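Local coordinates for protein peroxiredoxin (Akkermansia muciniphila, PDB 6KHX) that probably reduces hydrogen peroxide and organic hydroperoxides as a typical 2-Cys peroxiredoxin of the thioredoxin-fold superfamily, at residues A8-A13 with D24-Q29; I37-P42 with T51-F56; E133-R138 with N155-G160. One frame throughout, in Å; residues are numbered along the deposited sequence.

Contact 1. Residues A8-A13 with D24-Q29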
ATOM      1  N   ALA B   8     -15.773  26.753  16.909  1.00 24.70           N
ATOM      2  CA  ALA B   8     -16.809  26.626  15.904  1.00 29.45           C
ATOM      3  C   ALA B   8     -16.160  26.720  14.526  1.00 31.58           C
ATOM      4  O   ALA B   8     -15.460  27.703  14.247  1.00 35.72           O
ATOM      5  CB  ALA B   8     -17.861  27.720  16.079  1.00 26.82           C
ATOM      6  N   PRO B   9     -16.380  25.749  13.640  1.00 27.65           N
ATOM      7  CA  PRO B   9     -15.684  25.762  12.350  1.00 29.14           C
ATOM      8  C   PRO B   9     -15.900  27.066  11.601  1.00 30.53           C
ATOM      9  O   PRO B   9     -17.001  27.618  11.566  1.00 30.08           O
ATOM     10  CB  PRO B   9     -16.289  24.565  11.607  1.00 23.13           C
ATOM     11  CG  PRO B   9     -16.677  23.627  12.696  1.00 28.52           C
ATOM     12  CD  PRO B   9     -17.149  24.508  13.836  1.00 32.71           C
ATOM     13  N   HIS B  10     -14.823  27.547  10.995  1.00 30.08           N
ATOM     14  CA  HIS B  10     -14.855  28.798  10.263  1.00 29.68           C
ATOM     15  C   HIS B  10     -15.633  28.629   8.961  1.00 29.41           C
ATOM     16  O   HIS B  10     -15.643  27.560   8.344  1.00 26.34           O
ATOM     17  CB  HIS B  10     -13.421  29.255   9.976  1.00 29.32           C
ATOM     18  CG  HIS B  10     -13.321  30.391   9.007  1.00 29.85           C
ATOM     19  ND1 HIS B  10     -13.528  31.705   9.372  1.00 32.31           N
ATOM     20  CD2 HIS B  10     -13.053  30.406   7.679  1.00 29.91           C
ATOM     21  CE1 HIS B  10     -13.379  32.482   8.314  1.00 37.05           C
ATOM     22  NE2 HIS B  10     -13.094  31.719   7.272  1.00 39.37           N
ATOM     23  N   PHE B  11     -16.298  29.697   8.546  1.00 27.70           N
ATOM     24  CA  PHE B  11     -16.900  29.708   7.227  1.00 29.01           C
ATOM     25  C   PHE B  11     -16.937  31.144   6.734  1.00 31.64           C
ATOM     26  O   PHE B  11     -16.661  32.087   7.475  1.00 29.00           O
ATOM     27  CB  PHE B  11     -18.299  29.068   7.221  1.00 31.63           C
ATOM     28  CG  PHE B  11     -19.312  29.753   8.118  1.00 28.64           C
ATOM     29  CD1 PHE B  11     -19.987  30.893   7.690  1.00 30.20           C
ATOM     30  CD2 PHE B  11     -19.638  29.219   9.351  1.00 27.24           C
ATOM     31  CE1 PHE B  11     -20.928  31.511   8.497  1.00 29.27           C
ATOM     32  CE2 PHE B  11     -20.582  29.831  10.162  1.00 30.60           C
ATOM     33  CZ  PHE B  11     -21.226  30.978   9.735  1.00 28.56           C
ATOM     34  N   SER B  12     -17.260  31.292   5.454  1.00 33.53           N
ATOM     35  CA  SER B  12     -17.386  32.611   4.843  1.00 35.85           C
ATOM     36  C   SER B  12     -18.297  32.422   3.640  1.00 36.13           C
ATOM     37  O   SER B  12     -17.918  31.749   2.674  1.00 36.52           O
ATOM     38  CB  SER B  12     -16.023  33.176   4.445  1.00 33.66           C
ATOM     39  OG  SER B  12     -16.157  34.426   3.785  1.00 36.54           O
ATOM     40  N   ALA B  13     -19.511  32.952   3.727  1.00 32.10           N
ATOM     41  CA  ALA B  13     -20.523  32.668   2.728  1.00 34.27           C
ATOM     42  C   ALA B  13     -21.362  33.913   2.484  1.00 35.71           C
ATOM     43  O   ALA B  13     -21.272  34.910   3.204  1.00 34.98           O
ATOM     44  CB  ALA B  13     -21.407  31.492   3.157  1.00 28.46           C
ATOM     45  N   ASP B  24     -19.232  37.224   1.946  1.00 36.35           N
ATOM     46  CA  ASP B  24     -18.138  37.034   2.896  1.00 38.96           C
ATOM     47  C   ASP B  24     -18.602  37.194   4.345  1.00 35.47           C
ATOM     48  O   ASP B  24     -17.908  37.782   5.179  1.00 27.70           O
ATOM     49  CB  ASP B  24     -16.984  37.986   2.575  1.00 40.61           C
ATOM     50  CG  ASP B  24     -16.569  37.914   1.113  1.00 45.42           C
ATOM     51  OD1 ASP B  24     -16.448  36.789   0.580  1.00 42.57           O
ATOM     52  OD2 ASP B  24     -16.379  38.979   0.490  1.00 48.14           O
ATOM     53  N   PHE B  25     -19.796  36.685   4.650  1.00 38.26           N
ATOM     54  CA  PHE B  25     -20.251  36.671   6.032  1.00 34.06           C
ATOM     55  C   PHE B  25     -19.555  35.547   6.781  1.00 31.13           C
ATOM     56  O   PHE B  25     -19.515  34.407   6.311  1.00 32.16           O
ATOM     57  CB  PHE B  25     -21.765  36.496   6.133  1.00 33.95           C
ATOM     58  CG  PHE B  25     -22.272  36.555   7.548  1.00 32.04           C
ATOM     59  CD1 PHE B  25     -22.599  37.768   8.130  1.00 32.19           C
ATOM     60  CD2 PHE B  25     -22.380  35.401   8.311  1.00 31.90           C
ATOM     61  CE1 PHE B  25     -23.044  37.833   9.445  1.00 32.10           C
ATOM     62  CE2 PHE B  25     -22.827  35.455   9.626  1.00 34.44           C
ATOM     63  CZ  PHE B  25     -23.157  36.675  10.194  1.00 34.65           C
ATOM     64  N   SER B  26     -19.019  35.869   7.954  1.00 33.22           N
ATOM     65  CA  SER B  26     -18.290  34.905   8.765  1.00 32.40           C
ATOM     66  C   SER B  26     -18.532  35.242  10.226  1.00 33.65           C
ATOM     67  O   SER B  26     -18.823  36.389  10.577  1.00 31.04           O
ATOM     68  CB  SER B  26     -16.790  34.929   8.448  1.00 32.88           C
ATOM     69  OG  SER B  26     -16.063  34.099   9.332  1.00 31.87           O
ATOM     70  N   LEU B  27     -18.359  34.244  11.087  1.00 29.87           N
ATOM     71  CA  LEU B  27     -18.470  34.504  12.516  1.00 33.38           C
ATOM     72  C   LEU B  27     -17.195  35.098  13.102  1.00 37.01           C
ATOM     73  O   LEU B  27     -17.163  35.385  14.303  1.00 36.23           O
ATOM     74  CB  LEU B  27     -18.849  33.217  13.263  1.00 28.17           C
ATOM     75  CG  LEU B  27     -20.168  32.560  12.834  1.00 32.30           C
ATOM     76  CD1 LEU B  27     -20.539  31.403  13.756  1.00 29.27           C
ATOM     77  CD2 LEU B  27     -21.303  33.578  12.759  1.00 29.99           C
ATOM     78  N   ASP B  28     -16.155  35.293  12.283  1.00 38.47           N
ATOM     79  CA  ASP B  28     -14.939  35.958  12.746  1.00 39.78           C
ATOM     80  C   ASP B  28     -15.253  37.311  13.368  1.00 42.34           C
ATOM     81  O   ASP B  28     -14.675  37.681  14.397  1.00 43.22           O
ATOM     82  CB  ASP B  28     -13.961  36.127  11.581  1.00 37.59           C
ATOM     83  CG  ASP B  28     -13.281  34.829  11.193  1.00 50.09           C
ATOM     84  OD1 ASP B  28     -13.424  33.828  11.933  1.00 50.34           O
ATOM     85  OD2 ASP B  28     -12.613  34.805  10.135  1.00 53.53           O
ATOM     86  N   GLN B  29     -16.176  38.059  12.751  1.00 33.74           N
ATOM     87  CA  GLN B  29     -16.500  39.407  13.202  1.00 32.71           C
ATOM     88  C   GLN B  29     -16.924  39.444  14.664  1.00 36.24           C
ATOM     89  O   GLN B  29     -16.773  40.479  15.322  1.00 39.76           O
ATOM     90  CB  GLN B  29     -17.605  39.993  12.326  1.00 35.15           C
ATOM     91  CG  GLN B  29     -18.877  39.173  12.334  1.00 33.51           C
ATOM     92  CD  GLN B  29     -19.893  39.684  11.349  1.00 36.99           C
ATOM     93  OE1 GLN B  29     -20.430  40.784  11.505  1.00 44.44           O
ATOM     94  NE2 GLN B  29     -20.148  38.903  10.307  1.00 37.74           N
TER
HETATM   95  O   HOH W   1     -14.482  31.662  12.002  1.00 44.23           O
HETATM   96  O   HOH W   2     -17.019  31.704  10.622  1.00 36.81           O

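Contact 2. Residues I37-P42 with T51-F56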
ATOM      1  N   ILE B  37     -25.460  32.621  18.752  1.00 31.46           N
ATOM      2  CA  ILE B  37     -26.405  31.517  18.648  1.00 28.76           C
ATOM      3  C   ILE B  37     -26.569  31.239  17.159  1.00 30.20           C
ATOM      4  O   ILE B  37     -27.134  32.055  16.421  1.00 34.52           O
ATOM      5  CB  ILE B  37     -27.745  31.839  19.321  1.00 33.08           C
ATOM      6  CG1 ILE B  37     -27.603  31.787  20.842  1.00 28.79           C
ATOM      7  CG2 ILE B  37     -28.823  30.860  18.878  1.00 25.54           C
ATOM      8  CD1 ILE B  37     -27.536  30.391  21.388  1.00 30.75           C
ATOM      9  N   LEU B  38     -26.032  30.107  16.710  1.00 28.07           N
ATOM     10  CA  LEU B  38     -26.063  29.718  15.303  1.00 30.74           C
ATOM     11  C   LEU B  38     -27.048  28.568  15.142  1.00 28.19           C
ATOM     12  O   LEU B  38     -26.888  27.526  15.782  1.00 32.84           O
ATOM     13  CB  LEU B  38     -24.666  29.306  14.829  1.00 26.99           C
ATOM     14  CG  LEU B  38     -24.528  28.715  13.423  1.00 29.16           C
ATOM     15  CD1 LEU B  38     -24.806  29.782  12.376  1.00 29.88           C
ATOM     16  CD2 LEU B  38     -23.152  28.093  13.204  1.00 23.73           C
ATOM     17  N   PHE B  39     -28.076  28.751  14.314  1.00 25.71           N
ATOM     18  CA  PHE B  39     -29.055  27.685  14.135  1.00 28.11           C
ATOM     19  C   PHE B  39     -29.282  27.384  12.656  1.00 30.05           C
ATOM     20  O   PHE B  39     -29.390  28.290  11.823  1.00 25.32           O
ATOM     21  CB  PHE B  39     -30.395  28.002  14.852  1.00 27.28           C
ATOM     22  CG  PHE B  39     -31.219  29.072  14.197  1.00 28.08           C
ATOM     23  CD1 PHE B  39     -30.959  30.411  14.426  1.00 30.74           C
ATOM     24  CD2 PHE B  39     -32.287  28.732  13.382  1.00 28.38           C
ATOM     25  CE1 PHE B  39     -31.729  31.395  13.826  1.00 34.63           C
ATOM     26  CE2 PHE B  39     -33.064  29.712  12.784  1.00 33.38           C
ATOM     27  CZ  PHE B  39     -32.784  31.043  13.005  1.00 35.44           C
ATOM     28  N   PHE B  40     -29.340  26.088  12.354  1.00 28.77           N
ATOM     29  CA  PHE B  40     -29.589  25.545  11.026  1.00 31.04           C
ATOM     30  C   PHE B  40     -31.019  25.026  10.946  1.00 34.76           C
ATOM     31  O   PHE B  40     -31.504  24.383  11.890  1.00 37.98           O
ATOM     32  CB  PHE B  40     -28.627  24.387  10.716  1.00 26.48           C
ATOM     33  CG  PHE B  40     -27.167  24.750  10.792  1.00 28.61           C
ATOM     34  CD1 PHE B  40     -26.520  24.841  12.015  1.00 28.24           C
ATOM     35  CD2 PHE B  40     -26.434  24.970   9.635  1.00 31.39           C
ATOM     36  CE1 PHE B  40     -25.179  25.167  12.086  1.00 31.71           C
ATOM     37  CE2 PHE B  40     -25.090  25.290   9.698  1.00 31.99           C
ATOM     38  CZ  PHE B  40     -24.459  25.386  10.923  1.00 27.41           C
ATOM     39  N   TYR B  41     -31.652  25.256   9.798  1.00 29.30           N
ATOM     40  CA  TYR B  41     -32.957  24.738   9.414  1.00 32.93           C
ATOM     41  C   TYR B  41     -32.864  24.160   8.009  1.00 32.61           C
ATOM     42  O   TYR B  41     -31.985  24.548   7.233  1.00 33.39           O
ATOM     43  CB  TYR B  41     -34.034  25.833   9.465  1.00 26.65           C
ATOM     44  CG  TYR B  41     -33.809  26.969   8.499  1.00 28.51           C
ATOM     45  CD1 TYR B  41     -32.948  28.016   8.814  1.00 26.35           C
ATOM     46  CD2 TYR B  41     -34.461  27.003   7.273  1.00 27.87           C
ATOM     47  CE1 TYR B  41     -32.740  29.062   7.936  1.00 27.54           C
ATOM     48  CE2 TYR B  41     -34.264  28.042   6.388  1.00 26.20           C
ATOM     49  CZ  TYR B  41     -33.403  29.070   6.720  1.00 30.57           C
ATOM     50  OH  TYR B  41     -33.202  30.109   5.833  1.00 29.81           O
ATOM     51  N   PRO B  42     -33.776  23.233   7.639  1.00 33.61           N
ATOM     52  CA  PRO B  42     -33.608  22.493   6.374  1.00 31.72           C
ATOM     53  C   PRO B  42     -33.899  23.250   5.085  1.00 30.54           C
ATOM     54  O   PRO B  42     -33.076  23.211   4.164  1.00 29.66           O
ATOM     55  CB  PRO B  42     -34.574  21.309   6.533  1.00 32.63           C
ATOM     56  CG  PRO B  42     -35.558  21.741   7.558  1.00 31.48           C
ATOM     57  CD  PRO B  42     -34.804  22.622   8.501  1.00 31.99           C
ATOM     58  N   THR B  51     -41.464  29.684  11.319  1.00 40.25           N
ATOM     59  CA  THR B  51     -41.857  30.012  12.687  1.00 44.83           C
ATOM     60  C   THR B  51     -40.637  30.183  13.580  1.00 44.85           C
ATOM     61  O   THR B  51     -40.591  31.103  14.405  1.00 46.49           O
ATOM     62  CB  THR B  51     -42.805  28.953  13.246  1.00 45.33           C
ATOM     63  OG1 THR B  51     -42.069  27.805  13.686  1.00 39.13           O
ATOM     64  CG2 THR B  51     -43.774  28.551  12.177  1.00 47.62           C
ATOM     65  N   GLU B  52     -39.625  29.331  13.408  1.00 44.21           N
ATOM     66  CA  GLU B  52     -38.401  29.494  14.190  1.00 39.93           C
ATOM     67  C   GLU B  52     -37.693  30.799  13.836  1.00 40.39           C
ATOM     68  O   GLU B  52     -37.249  31.536  14.728  1.00 39.58           O
ATOM     69  CB  GLU B  52     -37.483  28.290  13.980  1.00 35.82           C
ATOM     70  CG  GLU B  52     -38.129  26.972  14.392  1.00 37.64           C
ATOM     71  CD  GLU B  52     -37.180  25.790  14.322  1.00 39.67           C
ATOM     72  OE1 GLU B  52     -36.832  25.239  15.391  1.00 37.14           O
ATOM     73  OE2 GLU B  52     -36.777  25.419  13.198  1.00 37.57           O
ATOM     74  N   LEU B  53     -37.603  31.118  12.543  1.00 34.73           N
ATOM     75  CA  LEU B  53     -36.916  32.341  12.137  1.00 37.95           C
ATOM     76  C   LEU B  53     -37.637  33.586  12.653  1.00 46.15           C
ATOM     77  O   LEU B  53     -37.008  34.517  13.181  1.00 44.81           O
ATOM     78  CB  LEU B  53     -36.772  32.381  10.615  1.00 38.19           C
ATOM     79  CG  LEU B  53     -35.676  31.485  10.019  1.00 43.08           C
ATOM     80  CD1 LEU B  53     -36.079  30.889   8.672  1.00 34.72           C
ATOM     81  CD2 LEU B  53     -34.373  32.263   9.886  1.00 42.76           C
ATOM     82  N   ILE B  54     -38.966  33.617  12.513  1.00 47.37           N
ATOM     83  CA  ILE B  54     -39.744  34.759  12.980  1.00 44.16           C
ATOM     84  C   ILE B  54     -39.670  34.880  14.497  1.00 45.44           C
ATOM     85  O   ILE B  54     -39.524  35.984  15.034  1.00 41.71           O
ATOM     86  CB  ILE B  54     -41.195  34.658  12.481  1.00 43.28           C
ATOM     87  CG1 ILE B  54     -41.234  34.853  10.968  1.00 38.95           C
ATOM     88  CG2 ILE B  54     -42.059  35.706  13.160  1.00 43.52           C
ATOM     89  CD1 ILE B  54     -42.535  34.425  10.334  1.00 45.86           C
ATOM     90  N   GLY B  55     -39.768  33.757  15.216  1.00 41.20           N
ATOM     91  CA  GLY B  55     -39.663  33.821  16.661  1.00 39.45           C
ATOM     92  C   GLY B  55     -38.319  34.352  17.124  1.00 47.03           C
ATOM     93  O   GLY B  55     -38.249  35.149  18.064  1.00 51.03           O
ATOM     94  N   PHE B  56     -37.233  33.936  16.460  1.00 45.90           N
ATOM     95  CA  PHE B  56     -35.925  34.502  16.786  1.00 41.45           C
ATOM     96  C   PHE B  56     -35.893  35.999  16.507  1.00 42.78           C
ATOM     97  O   PHE B  56     -35.232  36.759  17.225  1.00 41.82           O
ATOM     98  CB  PHE B  56     -34.816  33.787  16.010  1.00 44.43           C
ATOM     99  CG  PHE B  56     -34.199  32.635  16.759  1.00 38.76           C
ATOM    100  CD1 PHE B  56     -33.385  32.861  17.856  1.00 36.05           C
ATOM    101  CD2 PHE B  56     -34.409  31.330  16.344  1.00 32.99           C
ATOM    102  CE1 PHE B  56     -32.818  31.804  18.545  1.00 31.45           C
ATOM    103  CE2 PHE B  56     -33.840  30.275  17.025  1.00 28.78           C
ATOM    104  CZ  PHE B  56     -33.042  30.513  18.126  1.00 29.20           C
TER

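Contact 3. Residues E133-R138 with N155-G160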
ATOM      1  N   GLU B 133     -31.935  13.541   1.509  1.00 37.18           N
ATOM      2  CA  GLU B 133     -31.651  14.901   1.088  1.00 33.76           C
ATOM      3  C   GLU B 133     -30.489  15.449   1.905  1.00 38.17           C
ATOM      4  O   GLU B 133     -30.474  15.321   3.135  1.00 34.54           O
ATOM      5  CB  GLU B 133     -32.881  15.783   1.267  1.00 35.05           C
ATOM      6  CG  GLU B 133     -33.972  15.536   0.256  1.00 33.33           C
ATOM      7  CD  GLU B 133     -35.167  16.432   0.494  1.00 37.48           C
ATOM      8  OE1 GLU B 133     -35.799  16.312   1.565  1.00 45.22           O
ATOM      9  OE2 GLU B 133     -35.470  17.261  -0.384  1.00 44.48           O
ATOM     10  N   LEU B 134     -29.517  16.053   1.224  1.00 37.63           N
ATOM     11  CA  LEU B 134     -28.410  16.724   1.902  1.00 32.86           C
ATOM     12  C   LEU B 134     -28.885  18.120   2.292  1.00 30.72           C
ATOM     13  O   LEU B 134     -28.558  19.129   1.661  1.00 29.36           O
ATOM     14  CB  LEU B 134     -27.170  16.767   1.015  1.00 29.16           C
ATOM     15  CG  LEU B 134     -26.597  15.416   0.572  1.00 33.53           C
ATOM     16  CD1 LEU B 134     -25.483  15.619  -0.437  1.00 30.68           C
ATOM     17  CD2 LEU B 134     -26.097  14.603   1.760  1.00 30.74           C
ATOM     18  N   ILE B 135     -29.697  18.162   3.354  1.00 27.20           N
ATOM     19  CA  ILE B 135     -30.178  19.399   3.955  1.00 28.15           C
ATOM     20  C   ILE B 135     -29.890  19.334   5.448  1.00 30.24           C
ATOM     21  O   ILE B 135     -29.632  18.267   6.009  1.00 28.91           O
ATOM     22  CB  ILE B 135     -31.683  19.644   3.709  1.00 28.67           C
ATOM     23  CG1 ILE B 135     -32.514  18.490   4.267  1.00 32.30           C
ATOM     24  CG2 ILE B 135     -31.973  19.823   2.225  1.00 29.98           C
ATOM     25  CD1 ILE B 135     -33.991  18.614   3.951  1.00 35.09           C
ATOM     26  N   ALA B 136     -29.923  20.500   6.089  1.00 31.32           N
ATOM     27  CA  ALA B 136     -29.554  20.601   7.497  1.00 30.64           C
ATOM     28  C   ALA B 136     -30.725  20.249   8.409  1.00 33.07           C
ATOM     29  O   ALA B 136     -31.866  20.657   8.172  1.00 26.63           O
ATOM     30  CB  ALA B 136     -29.056  22.009   7.819  1.00 26.81           C
ATOM     31  N   TYR B 137     -30.429  19.487   9.461  1.00 29.86           N
ATOM     32  CA  TYR B 137     -31.371  19.280  10.548  1.00 27.46           C
ATOM     33  C   TYR B 137     -31.465  20.544  11.405  1.00 30.79           C
ATOM     34  O   TYR B 137     -30.704  21.502  11.238  1.00 28.23           O
ATOM     35  CB  TYR B 137     -30.943  18.095  11.415  1.00 27.69           C
ATOM     36  CG  TYR B 137     -31.384  16.735  10.916  1.00 34.35           C
ATOM     37  CD1 TYR B 137     -32.734  16.389  10.879  1.00 40.40           C
ATOM     38  CD2 TYR B 137     -30.454  15.782  10.509  1.00 32.31           C
ATOM     39  CE1 TYR B 137     -33.143  15.138  10.435  1.00 35.33           C
ATOM     40  CE2 TYR B 137     -30.855  14.529  10.065  1.00 31.74           C
ATOM     41  CZ  TYR B 137     -32.201  14.216  10.030  1.00 34.36           C
ATOM     42  OH  TYR B 137     -32.608  12.977   9.595  1.00 38.42           O
ATOM     43  N   ARG B 138     -32.419  20.543  12.341  1.00 31.58           N
ATOM     44  CA  ARG B 138     -32.648  21.706  13.203  1.00 35.56           C
ATOM     45  C   ARG B 138     -31.560  21.738  14.271  1.00 32.66           C
ATOM     46  O   ARG B 138     -31.717  21.254  15.397  1.00 34.04           O
ATOM     47  CB  ARG B 138     -34.050  21.676  13.802  1.00 32.87           C
ATOM     48  CG  ARG B 138     -35.106  21.744  12.727  1.00 31.77           C
ATOM     49  CD  ARG B 138     -36.505  21.972  13.243  1.00 33.17           C
ATOM     50  NE  ARG B 138     -37.437  21.655  12.172  1.00 36.69           N
ATOM     51  CZ  ARG B 138     -37.696  22.449  11.138  1.00 35.84           C
ATOM     52  NH1 ARG B 138     -37.116  23.640  11.041  1.00 31.94           N
ATOM     53  NH2 ARG B 138     -38.545  22.047  10.202  1.00 36.09           N
ATOM     54  N   ASN B 155     -32.477  18.757  16.551  1.00 28.78           N
ATOM     55  CA  ASN B 155     -33.819  18.196  16.535  1.00 33.63           C
ATOM     56  C   ASN B 155     -34.139  17.620  15.164  1.00 34.59           C
ATOM     57  O   ASN B 155     -33.676  18.123  14.132  1.00 30.76           O
ATOM     58  CB  ASN B 155     -34.872  19.250  16.900  1.00 29.28           C
ATOM     59  CG  ASN B 155     -34.955  19.499  18.388  1.00 32.10           C
ATOM     60  OD1 ASN B 155     -34.187  18.932  19.171  1.00 36.77           O
ATOM     61  ND2 ASN B 155     -35.894  20.345  18.792  1.00 32.46           N
ATOM     62  N   ASP B 156     -34.939  16.556  15.168  1.00 34.92           N
ATOM     63  CA  ASP B 156     -35.506  16.040  13.933  1.00 33.39           C
ATOM     64  C   ASP B 156     -36.376  17.106  13.263  1.00 34.33           C
ATOM     65  O   ASP B 156     -36.827  18.069  13.891  1.00 36.71           O
ATOM     66  CB  ASP B 156     -36.315  14.777  14.217  1.00 32.83           C
ATOM     67  CG  ASP B 156     -36.622  13.989  12.968  1.00 35.16           C
ATOM     68  OD1 ASP B 156     -36.210  14.421  11.873  1.00 35.64           O
ATOM     69  OD2 ASP B 156     -37.265  12.925  13.087  1.00 40.22           O
ATOM     70  N   PHE B 157     -36.614  16.911  11.966  1.00 34.46           N
ATOM     71  CA  PHE B 157     -37.318  17.895  11.141  1.00 30.83           C
ATOM     72  C   PHE B 157     -38.622  18.425  11.736  1.00 34.17           C
ATOM     73  O   PHE B 157     -38.812  19.651  11.734  1.00 36.86           O
ATOM     74  CB  PHE B 157     -37.550  17.274   9.758  1.00 31.23           C
ATOM     75  CG  PHE B 157     -36.285  17.068   8.956  1.00 36.70           C
ATOM     76  CD1 PHE B 157     -35.339  18.077   8.847  1.00 36.49           C
ATOM     77  CD2 PHE B 157     -36.029  15.850   8.340  1.00 33.99           C
ATOM     78  CE1 PHE B 157     -34.178  17.885   8.115  1.00 33.16           C
ATOM     79  CE2 PHE B 157     -34.869  15.650   7.609  1.00 34.84           C
ATOM     80  CZ  PHE B 157     -33.944  16.670   7.496  1.00 38.51           C
ATOM     81  N   PRO B 158     -39.547  17.608  12.253  1.00 33.09           N
ATOM     82  CA  PRO B 158     -40.837  18.165  12.695  1.00 39.17           C
ATOM     83  C   PRO B 158     -40.849  18.784  14.089  1.00 38.48           C
ATOM     84  O   PRO B 158     -41.905  19.266  14.511  1.00 43.14           O
ATOM     85  CB  PRO B 158     -41.779  16.949  12.638  1.00 36.06           C
ATOM     86  CG  PRO B 158     -40.905  15.740  12.647  1.00 35.46           C
ATOM     87  CD  PRO B 158     -39.476  16.150  12.471  1.00 32.46           C
ATOM     88  N   LEU B 159     -39.733  18.836  14.806  1.00 39.42           N
ATOM     89  CA  LEU B 159     -39.713  19.280  16.200  1.00 33.76           C
ATOM     90  C   LEU B 159     -39.044  20.645  16.277  1.00 36.36           C
ATOM     91  O   LEU B 159     -37.815  20.740  16.340  1.00 39.04           O
ATOM     92  CB  LEU B 159     -38.986  18.262  17.072  1.00 29.94           C
ATOM     93  CG  LEU B 159     -39.453  16.819  16.890  1.00 35.28           C
ATOM     94  CD1 LEU B 159     -38.716  15.867  17.829  1.00 40.41           C
ATOM     95  CD2 LEU B 159     -40.953  16.753  17.142  1.00 37.43           C
ATOM     96  N   GLY B 160     -39.859  21.698  16.303  1.00 38.68           N
ATOM     97  CA  GLY B 160     -39.325  23.042  16.434  1.00 41.55           C
ATOM     98  C   GLY B 160     -38.613  23.251  17.757  1.00 41.21           C
ATOM     99  O   GLY B 160     -38.864  22.575  18.756  1.00 40.27           O
TER

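Contact 1. Residues A8-A13 with D24-Q29
A G1 beta bulge, in which D24 and F25 both face A13, joins the N-terminal end of strand 13-17 to the short strand 24-25 in the partly exposed N-terminal part of the fold. A13 and F25 form an antiparallel hydrogen-bonded pair: A13 N donates to F25 O at 3.0 Å, and F25 N returns a bond to A13 O. D24, the first bulge residue, has the positive phi (60°) expected at that position of a G1 bulge. One residue back, the CA-H of S12 also points at F25 O, a weak C-H...O contact of 3.1 Å from CA to O.

Past the bulge the backbones stay close at S12 and S26 and diverge only toward H10 and L27; S26 makes the next link. Its OG gives a hydrogen bond to F11 O, 2.8 Å away, almost in line with the carbonyl bond, while accepting from D28 N two residues on, which closes an ST turn. One hydroxyl thus ties the turn to segment 8-13. Water 2 makes a second link by accepting from both F11 N and L27 N.

The side chains divide by polarity. The F11 ring sits at chi1 60°, tucked between its own N and carbonyl carbon, and its far end reaches L27, with CZ 3.6 Å from L27 CG. It also runs alongside F25, whose ring receives F11 CE1 at its edge, 4.2 Å from CD2. V102 of strand 101-103 touches both phenylalanines, so this half of the contact faces the sheet. On the exposed half, H10 and D28 meet at about a right angle with ring and carboxylate planes 23° apart; H10 ND1 meets water 1 and also makes a weak hydrogen bond to D28 OD1, at 3.3 Å.

Contact 2. Residues I37-P42 with T51-F56
I37 makes the first approach to the helix, laying CG2 against the F56 ring, 4.1 Å from CE1. The two side chains cross at about a right angle, and the methyl comes in obliquely to the ring.

F39, two residues on, carries the centre of the contact. Its CG stands between the backbone N and the carbonyl carbon (chi1 72°), and the ring projects toward the helix, where it meets F56 in an offset stack. The evidence is a centroid separation of 4.4 Å with planes 16° apart, and F56 CD2 lying over one face of F39. The side chains pass pointing opposite ways. F39 CZ also touches L53 CD2 at 3.7 Å, so this ring bears on two residues one helical turn apart, L53 and F56. An alanine here would remove the whole stacking surface and would probably leave F56 and L53 facing a gap and the F56 ring freer to turn.

Y41 closes the series. L53 CD1 sits over one face of its ring in a CH-pi contact, 3.9 Å from the ring centroid, while Y41 OH is hydrogen-bonded to D44 OD1.

L53 therefore splits its two methyls, CD1 to Y41 and CD2 to F39. The strand and helix axes run nearly antiparallel at 161°, with a closest approach of 10.9 Å. Strand 35-40, helix 48-58 packed on it, and the parallel neighbour strand 68-74, which follows after helix 60-65, make a beta-alpha-beta crossover of the thioredoxin fold; in peroxiredoxins the start of the first helix carries the peroxidatic cysteine.

Contact 3. Residues E133-R138 with N155-G160
Chi1 values of -85° in Y137 and -68° in F157 set each CG opposite its own carbonyl carbon, and from there the two rings meet in an offset stack. The centroids lie 4.2 Å apart with planes inclined by 24°, and Y137 CE1 stands over one face of F157. The same F157 ring receives A136 O at its edge, 3.6 Å from CE1, and I135 CG1 obliquely, 4.0 Å from CZ.

R138 works on the backbone instead. Its chain is extended from CG to NE, which carries the guanidinium to F157 O; NH2 donates to that oxygen at 2.9 Å, in the guanidinium plane. NE is directed to it as well, though the modelled length of that bond is doubtful. NH1 has its partner in helix 48-58, and R138 also packs on C49, consistent with the arginine that lies beside the peroxidatic cysteine in peroxiredoxins.

R138 and N155 form an antiparallel hydrogen-bonded pair where strand 149-155 ends and strand 138-143 begins, the open end of the hairpin at the edge of the sheet within this chain. N155 N donates to R138 O at 2.9 Å, and R138 N answers to N155 O. N155 also pairs with a strand of the second subunit, so the sheet continues across the interface, as in the B-type dimers of peroxiredoxins.

A type I turn from D156 to L159, closed by L159 N to D156 O, places F157 at its second position. N155 ND2 reaches over to L159 O at 3.1 Å, approaching from above the carbonyl plane, while its OD1 bonds H151 of the second subunit.

Overall arrangement
Contact 2 is the core of the three, its centre about 7 Å from the centre of the chain, and its cross-segment chemistry is apolar and aromatic. Contact 1 is partly exposed and mixes strand-type bonds, water and a weak His-Asp pair with one apolar flank, where L27 packs on L38 of contact 2. Contact 3 is buried, yet polar as well as aromatic; other subunits close over it. Contacts 2 and 3 share a junction: E52 OE2 and R138 NH1 are salt-bridged at 2.8 Å, tying helix 48-58 to the hairpin, and both contacts touch the second subunit. Contacts 1 and 3 remain about 12 Å apart at their nearest atoms.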